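Local coordinates for protein histidine kinase (Caulobacter vibrioides, PDB 6TNE) that serves as the receiver domain of the hybrid histidine kinase CckA, probably passing phosphoryl groups along a phosphorelay, at residues Glu26-Ala31 against Leu37-Glu42. Sequence-based numbering, arbitrary orientation.
Sequences EVLEAA and LIIAEE
Within 37-42, Ile39 packs its apolar side chain on the edge strand 26-30 of this CheY-like receiver domain, a five-stranded parallel sheet with helices on both faces. After a short turn the strand leads to helix 33-42, the helix of a beta-alpha-beta crossover that passes over strand 2-6 to reach strand 49-53. The axes of strand 26-30 and helix 37-42 approach to 9.4 Å at 147°, so the chain nearly reverses its direction, and no hydrogen bond links the two segments. Alternation along the strand selects the partners: Leu28 and Ala30 direct their CB atoms toward the helix, Ala30 also meeting Glu35 and Ala36 earlier in it, whereas Glu29 points away, its carboxylate salt-bridged to Arg13 through OE1 and to Arg21 through OE2. Ile39 divides its two branches. With chi1 at -66°, CG1 lies beside the backbone N and carries CD1 to Ala30, while CG2, anti to that N, meets Leu28 CD1 at 3.8 Å, the two side chains passing at a slant. Leu4 also touches Ile39, carrying the apolar contact on to the adjacent strand 2-6. At the other branch, Ile39 CD1 lies 3.9 Å from Ala30 CB. The backbone oxygen Glu29 O is 3.6 Å from Ile39 CD1.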
# COMPACT_ATOMS: atom_id res chain seq x y z
N GLU A 26 8.20 -7.44 -4.43
CA GLU A 26 7.77 -8.25 -3.31
C GLU A 26 6.58 -7.54 -2.71
O GLU A 26 6.63 -6.33 -2.50
CB GLU A 26 8.88 -8.39 -2.27
CG GLU A 26 8.56 -9.37 -1.16
CD GLU A 26 9.61 -9.40 -0.08
OE1 GLU A 26 10.70 -8.82 -0.29
OE2 GLU A 26 9.34 -9.99 0.98
N VAL A 27 5.48 -8.27 -2.52
CA VAL A 27 4.25 -7.64 -2.04
C VAL A 27 3.84 -8.32 -0.75
O VAL A 27 3.49 -9.51 -0.76
CB VAL A 27 3.14 -7.67 -3.09
CG1 VAL A 27 1.93 -6.95 -2.55
CG2 VAL A 27 3.60 -7.01 -4.36
N LEU A 28 3.82 -7.53 0.34
CA LEU A 28 3.35 -8.00 1.63
C LEU A 28 1.91 -7.55 1.73
O LEU A 28 1.61 -6.35 1.75
CB LEU A 28 4.16 -7.34 2.73
CG LEU A 28 5.68 -7.59 2.70
CD1 LEU A 28 6.39 -6.96 3.88
CD2 LEU A 28 5.97 -9.08 2.69
N GLU A 29 1.00 -8.48 1.85
CA GLU A 29 -0.42 -8.17 1.84
C GLU A 29 -0.97 -8.06 3.26
O GLU A 29 -0.59 -8.86 4.13
CB GLU A 29 -1.19 -9.27 1.12
CG GLU A 29 -0.94 -9.28 -0.39
CD GLU A 29 -1.67 -10.45 -1.04
OE1 GLU A 29 -2.92 -10.45 -1.06
OE2 GLU A 29 -0.99 -11.37 -1.54
N ALA A 30 -1.89 -7.14 3.45
CA ALA A 30 -2.61 -7.02 4.71
C ALA A 30 -4.07 -6.74 4.38
O ALA A 30 -4.36 -6.03 3.41
CB ALA A 30 -2.01 -5.89 5.56
N ALA A 31 -4.99 -7.24 5.22
CA ALA A 31 -6.40 -7.01 5.00
C ALA A 31 -6.96 -5.90 5.87
O ALA A 31 -8.12 -5.53 5.69
CB ALA A 31 -7.21 -8.29 5.26
N LEU A 37 -0.01 -2.61 10.53
CA LEU A 37 0.87 -1.97 11.51
C LEU A 37 1.90 -2.96 12.03
O LEU A 37 3.06 -2.61 12.23
CB LEU A 37 0.02 -1.37 12.62
CG LEU A 37 0.75 -0.49 13.60
CD1 LEU A 37 1.48 0.67 12.94
CD2 LEU A 37 -0.30 0.02 14.60
N ILE A 38 1.50 -4.21 12.27
CA ILE A 38 2.46 -5.22 12.72
C ILE A 38 3.46 -5.54 11.63
O ILE A 38 4.66 -5.63 11.88
CB ILE A 38 1.68 -6.46 13.19
CG1 ILE A 38 0.96 -6.12 14.49
CG2 ILE A 38 2.60 -7.70 13.33
CD1 ILE A 38 -0.00 -7.14 14.94
N ILE A 39 2.99 -5.66 10.37
CA ILE A 39 3.91 -5.90 9.28
C ILE A 39 4.91 -4.77 9.14
O ILE A 39 6.12 -4.98 8.96
CB ILE A 39 3.14 -6.14 7.95
CG1 ILE A 39 2.33 -7.42 8.02
CG2 ILE A 39 4.10 -6.22 6.77
CD1 ILE A 39 1.26 -7.49 6.96
N ALA A 40 4.42 -3.53 9.24
CA ALA A 40 5.31 -2.37 9.12
C ALA A 40 6.36 -2.37 10.22
O ALA A 40 7.55 -2.13 9.95
CB ALA A 40 4.50 -1.07 9.13
N GLU A 41 5.95 -2.66 11.46
CA GLU A 41 6.91 -2.69 12.55
C GLU A 41 7.98 -3.74 12.31
O GLU A 41 9.17 -3.50 12.51
CB GLU A 41 6.20 -2.95 13.85
CG GLU A 41 7.18 -2.88 14.95
CD GLU A 41 6.56 -3.02 16.30
OE1 GLU A 41 7.26 -2.75 17.30
OE2 GLU A 41 5.38 -3.42 16.37
N GLU A 42 7.57 -4.95 11.95
CA GLU A 42 8.50 -6.06 11.78
C GLU A 42 9.39 -5.90 10.56
O GLU A 42 10.42 -6.57 10.45
CB GLU A 42 7.75 -7.39 11.74
CG GLU A 42 7.04 -7.74 13.03
CD GLU A 42 7.96 -8.01 14.20
OE1 GLU A 42 7.44 -8.00 15.30
OE2 GLU A 42 9.15 -8.23 14.02